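PDB 4W5K: aspartate aminotransferase, mitochondrial, which probably catalyses the reversible, pyridoxal-phosphate-dependent transfer of an amino group between aspartate and 2-oxoglutarate, working as a homodimer. Local coordinates for residues D61-T66 and P285-A290; A69-E74 and S94-G99. The protein carries 1 engineered substitution. One frame throughout, in Å; residues are numbered along the deposited sequence.

Contact 1: D61-T66 and P285-A290; sequences DYAPVT and PPLYGA. With PLP (pyridoxal-5'-phosphate), chain F.
Ala63 CB points toward 285-290, 4.0 Å from both Leu287 CD2 and Pro285 O. Leu287 adds a van der Waals contact of a methyl with a carbonyl oxygen, its CD1 lying 3.6 Å from Asp61 O: chi1 of -65° sets CG beside the backbone N, and with chi2 of 163° CD1 and CD2 both come near that oxygen. Further along, the Pro285 ring presents CD, the carbon next to its nitrogen, to two successive carbonyls, with Pro64 O 3.3 Å from that carbon and Val65 O a little farther off. A polar bridge supplements these van der Waals touches: one water accepts from Ala63 N (2.8 Å) and donates to Pro285 O (2.8 Å), so the Ala63 N-H and the Pro285 carbonyl are joined through a single solvent molecule. The CB of Tyr62 points away from 285-290, and its OH donates to phosphate oxygen O3P of the cofactor held by the second subunit (2.6 Å), the oxygen lying at the ring edge near its plane, as in other aspartate aminotransferases, where a tyrosine reaches the partner's cofactor phosphate. Tyr250 of the second subunit meets the ring edge-to-face, while Asp61 OD2 forms a salt bridge with Arg39 of that subunit. The loop lies between helices 49-52 and 69-80, Val65 packs on helix 264-282, and Pro285 packs on Gln96 of strand 92-97, just before helix 287-297.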
# COMPACT_ATOMS: atom_id res chain seq x y z
N ASP A 61 -15.40 0.01 4.25
CA ASP A 61 -14.83 1.07 5.09
C ASP A 61 -13.32 0.87 5.26
O ASP A 61 -12.80 -0.26 5.18
CB ASP A 61 -15.45 1.10 6.49
CG ASP A 61 -16.79 1.82 6.56
OD1 ASP A 61 -17.28 2.38 5.55
OD2 ASP A 61 -17.37 1.80 7.67
N TYR A 62 -12.61 1.95 5.54
CA TYR A 62 -11.19 1.84 5.86
C TYR A 62 -10.94 0.88 7.02
O TYR A 62 -11.68 0.91 8.01
CB TYR A 62 -10.65 3.20 6.25
CG TYR A 62 -10.67 4.27 5.20
CD1 TYR A 62 -9.85 4.18 4.08
CD2 TYR A 62 -11.45 5.40 5.37
CE1 TYR A 62 -9.82 5.18 3.14
CE2 TYR A 62 -11.43 6.43 4.43
CZ TYR A 62 -10.60 6.31 3.33
OH TYR A 62 -10.56 7.35 2.44
N ALA A 63 -9.90 0.06 6.90
CA ALA A 63 -9.37 -0.66 8.06
C ALA A 63 -8.70 0.34 9.00
O ALA A 63 -8.38 1.47 8.60
CB ALA A 63 -8.35 -1.75 7.61
N PRO A 64 -8.47 -0.07 10.27
CA PRO A 64 -7.61 0.77 11.11
C PRO A 64 -6.23 0.95 10.49
O PRO A 64 -5.79 0.14 9.68
CB PRO A 64 -7.51 -0.00 12.43
CG PRO A 64 -8.71 -0.93 12.43
CD PRO A 64 -8.92 -1.29 10.98
N VAL A 65 -5.56 2.03 10.89
CA VAL A 65 -4.21 2.29 10.38
C VAL A 65 -3.26 1.09 10.52
O VAL A 65 -2.48 0.80 9.61
CB VAL A 65 -3.58 3.52 11.12
CG1 VAL A 65 -3.51 3.26 12.61
CG2 VAL A 65 -2.21 3.83 10.58
N THR A 66 -3.37 0.38 11.63
CA THR A 66 -2.48 -0.77 11.90
C THR A 66 -3.03 -2.10 11.39
O THR A 66 -2.41 -3.15 11.56
CB THR A 66 -2.20 -0.86 13.41
OG1 THR A 66 -3.43 -0.63 14.11
CG2 THR A 66 -1.24 0.25 13.82
N PRO A 285 -4.21 0.01 5.37
CA PRO A 285 -3.86 -1.05 4.42
C PRO A 285 -5.09 -1.67 3.73
O PRO A 285 -6.20 -1.60 4.23
CB PRO A 285 -3.12 -2.07 5.32
CG PRO A 285 -3.92 -1.97 6.64
CD PRO A 285 -4.25 -0.47 6.77
N PRO A 286 -4.85 -2.37 2.60
CA PRO A 286 -5.93 -2.96 1.81
C PRO A 286 -6.58 -4.14 2.51
O PRO A 286 -5.92 -5.04 3.07
CB PRO A 286 -5.23 -3.38 0.51
CG PRO A 286 -3.75 -3.53 0.88
CD PRO A 286 -3.53 -2.50 1.98
N LEU A 287 -7.91 -4.13 2.46
CA LEU A 287 -8.75 -5.11 3.13
C LEU A 287 -8.64 -6.55 2.68
O LEU A 287 -8.74 -7.46 3.51
CB LEU A 287 -10.22 -4.72 2.95
CG LEU A 287 -10.68 -3.42 3.60
CD1 LEU A 287 -11.98 -3.02 2.96
CD2 LEU A 287 -10.85 -3.60 5.12
N TYR A 288 -8.53 -6.78 1.36
CA TYR A 288 -8.88 -8.09 0.78
C TYR A 288 -8.04 -9.23 1.34
O TYR A 288 -8.58 -10.25 1.80
CB TYR A 288 -8.74 -8.05 -0.74
CG TYR A 288 -9.20 -9.32 -1.44
CD1 TYR A 288 -8.31 -10.34 -1.70
CD2 TYR A 288 -10.52 -9.48 -1.82
CE1 TYR A 288 -8.70 -11.48 -2.34
CE2 TYR A 288 -10.93 -10.62 -2.46
CZ TYR A 288 -10.01 -11.62 -2.71
OH TYR A 288 -10.37 -12.79 -3.35
N GLY A 289 -6.72 -9.04 1.32
CA GLY A 289 -5.81 -10.07 1.81
C GLY A 289 -6.07 -10.38 3.28
O GLY A 289 -6.11 -11.55 3.68
N ALA A 290 -6.26 -9.34 4.08
CA ALA A 290 -6.48 -9.49 5.51
C ALA A 290 -7.77 -10.23 5.81
O ALA A 290 -7.81 -11.06 6.72
CB ALA A 290 -6.47 -8.10 6.20
N1 PLP F . -7.11 14.08 0.41
C2 PLP F . -8.30 14.49 0.97
C2A PLP F . -8.73 15.92 0.83
C3 PLP F . -9.10 13.59 1.68
O3 PLP F . -10.30 14.01 2.24
C4 PLP F . -8.71 12.26 1.79
C4A PLP F . -9.73 11.27 2.25
O4A PLP F . -10.10 11.32 3.42
C5 PLP F . -7.50 11.85 1.23
C6 PLP F . -6.73 12.76 0.52
C5A PLP F . -7.02 10.41 1.37
O4P PLP F . -7.83 9.57 0.59
P PLP F . -7.45 8.07 0.27
O1P PLP F . -5.98 7.82 0.54
O2P PLP F . -7.86 7.86 -1.15
O3P PLP F . -8.30 7.22 1.15
O HOH W 1 -8.22 0.31 4.72

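Contact 2: A69-E74 and S94-G99. With PLP (pyridoxal-5'-phosphate), chain C.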
# COMPACT_ATOMS: atom_id res chain seq x y z
N ALA A 69 -7.77 -5.92 13.01
CA ALA A 69 -7.24 -6.42 14.28
C ALA A 69 -7.18 -7.94 14.35
O ALA A 69 -6.19 -8.51 14.85
CB ALA A 69 -8.06 -5.88 15.44
N SER A 70 -8.22 -8.61 13.86
CA SER A 70 -8.23 -10.08 13.90
C SER A 70 -7.15 -10.66 13.00
O SER A 70 -6.53 -11.68 13.32
CB SER A 70 -9.59 -10.64 13.52
OG SER A 70 -9.94 -10.32 12.18
N PHE A 71 -6.92 -10.02 11.85
CA PHE A 71 -5.83 -10.45 10.96
C PHE A 71 -4.49 -10.34 11.67
O PHE A 71 -3.65 -11.25 11.62
CB PHE A 71 -5.82 -9.61 9.67
CG PHE A 71 -4.54 -9.71 8.89
CD1 PHE A 71 -4.29 -10.81 8.07
CD2 PHE A 71 -3.57 -8.72 9.00
CE1 PHE A 71 -3.10 -10.90 7.35
CE2 PHE A 71 -2.38 -8.79 8.30
CZ PHE A 71 -2.13 -9.91 7.48
N VAL A 72 -4.26 -9.20 12.31
CA VAL A 72 -2.96 -9.01 12.96
C VAL A 72 -2.75 -10.05 14.06
O VAL A 72 -1.66 -10.61 14.19
CB VAL A 72 -2.82 -7.57 13.52
CG1 VAL A 72 -1.50 -7.44 14.32
CG2 VAL A 72 -2.87 -6.55 12.38
N GLU A 73 -3.79 -10.30 14.85
CA GLU A 73 -3.73 -11.32 15.89
C GLU A 73 -3.40 -12.71 15.33
O GLU A 73 -2.53 -13.42 15.88
CB GLU A 73 -5.06 -11.37 16.64
CG GLU A 73 -5.12 -12.35 17.78
CD GLU A 73 -6.38 -12.18 18.60
OE1 GLU A 73 -6.78 -13.14 19.28
OE2 GLU A 73 -6.96 -11.07 18.56
N GLU A 74 -4.07 -13.10 14.24
CA GLU A 74 -3.80 -14.40 13.62
C GLU A 74 -2.39 -14.45 13.00
O GLU A 74 -1.73 -15.49 13.06
CB GLU A 74 -4.85 -14.74 12.56
CG GLU A 74 -6.26 -15.00 13.10
CD GLU A 74 -6.30 -15.99 14.25
OE1 GLU A 74 -5.81 -17.13 14.07
OE2 GLU A 74 -6.85 -15.63 15.32
N SER A 94 2.81 -5.10 16.67
CA SER A 94 2.52 -5.66 15.36
C SER A 94 1.54 -4.83 14.57
O SER A 94 0.70 -4.13 15.15
CB SER A 94 1.95 -7.09 15.48
OG SER A 94 2.85 -7.98 16.16
N CYS A 95 1.64 -4.95 13.25
CA CYS A 95 0.66 -4.33 12.35
C CYS A 95 0.59 -5.04 11.00
O CYS A 95 1.49 -5.78 10.59
CB CYS A 95 1.00 -2.84 12.14
SG CYS A 95 2.52 -2.50 11.19
N GLN A 96 -0.50 -4.79 10.30
CA GLN A 96 -0.65 -5.20 8.92
C GLN A 96 0.20 -4.31 8.03
O GLN A 96 0.38 -3.12 8.32
CB GLN A 96 -2.14 -5.10 8.53
CG GLN A 96 -2.45 -5.39 7.06
CD GLN A 96 -3.95 -5.37 6.76
OE1 GLN A 96 -4.77 -5.41 7.66
NE2 GLN A 96 -4.29 -5.39 5.49
N THR A 97 0.74 -4.88 6.95
CA THR A 97 1.60 -4.13 6.04
C THR A 97 1.33 -4.50 4.59
O THR A 97 0.63 -5.48 4.30
CB THR A 97 3.09 -4.41 6.32
OG1 THR A 97 3.29 -5.83 6.22
CG2 THR A 97 3.49 -3.94 7.74
N LEU A 98 1.90 -3.73 3.67
CA LEU A 98 1.75 -4.00 2.25
C LEU A 98 2.70 -5.12 1.82
O LEU A 98 3.78 -4.85 1.27
CB LEU A 98 2.02 -2.73 1.45
CG LEU A 98 1.05 -1.60 1.79
CD1 LEU A 98 1.46 -0.29 1.15
CD2 LEU A 98 -0.30 -2.04 1.26
N GLY A 99 2.28 -6.36 2.07
CA GLY A 99 3.14 -7.52 1.88
C GLY A 99 4.37 -7.52 2.77
O GLY A 99 4.52 -6.69 3.68
N1 PLP C . 11.46 -10.76 0.81
C2 PLP C . 11.79 -11.86 0.05
C2A PLP C . 12.97 -12.67 0.45
C3 PLP C . 11.03 -12.19 -1.08
O3 PLP C . 11.34 -13.27 -1.86
C4 PLP C . 9.93 -11.42 -1.42
C4A PLP C . 9.00 -11.94 -2.49
O4A PLP C . 9.34 -11.83 -3.67
C5 PLP C . 9.60 -10.31 -0.65
C6 PLP C . 10.36 -9.99 0.48
C5A PLP C . 8.41 -9.42 -1.02
O4P PLP C . 7.20 -10.04 -0.68
P PLP C . 5.84 -9.31 -0.82
O1P PLP C . 5.24 -9.57 -2.17
O2P PLP C . 6.03 -7.82 -0.60
O3P PLP C . 4.98 -9.90 0.27
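Ser94 OG is gripped by two groups, His258 ND1 and Gln76 NE2, while the CB of the same serine rests on Val72 CG1 at 3.7 Å. Val72 spreads its methyls along the strand: CG1, anti to the backbone N (chi1 174°), covers Ser94, whereas CG2 lies by the Cys95-Gln96 peptide, 3.6 Å from Gln96 N. Phe71 meets the extended Gln96 side chain at about a right angle, ring and amide planes 61° apart, with Phe71 CE2 3.6 Å from Gln96 CG. The amide is positioned by a hydrogen bond from Ile68 N to its OE1, and the Phe71 ring also meets that of Phe243. Here helix segment 69-74 packs across strand segment 94-97, their axes 7.8 Å apart at closest approach, with 111° between their N-to-C directions. Strand 92-97 is the outermost within this chain of one side of the large mixed sheet typical of fold-type I PLP enzymes and runs antiparallel to 255-260; Cys95 points away from the helix and touches helix 264-282. Beyond the strand, Leu98 centres an inverse gamma turn, and Thr97 OG1 donates to Gly99 O (3.0 Å), tilted out of the carbonyl plane. Gly99 brings its CA to 3.4 Å from O3P of the cofactor bound to this subunit.

Contact 2 is nested within the chain loop that contact 1 closes, and their centres lie about 9 Å apart. Gln96 joins them: Gln96 N probably donates to Thr66 O (2.8 Å), tying the end of the loop 61-66 to strand 92-97, and Gln96 NE2 makes a weak hydrogen bond to Pro286 O (2.9 Å). Pro285 CG also packs on Gln96 CD at 3.4 Å. The contacts reach different cofactors: in contact 1, Tyr62 OH bonds the phosphate bound by the second subunit, whereas in contact 2 Gly99 CA lies by that of its own subunit. This connected region therefore lies near both active sites of the dimer.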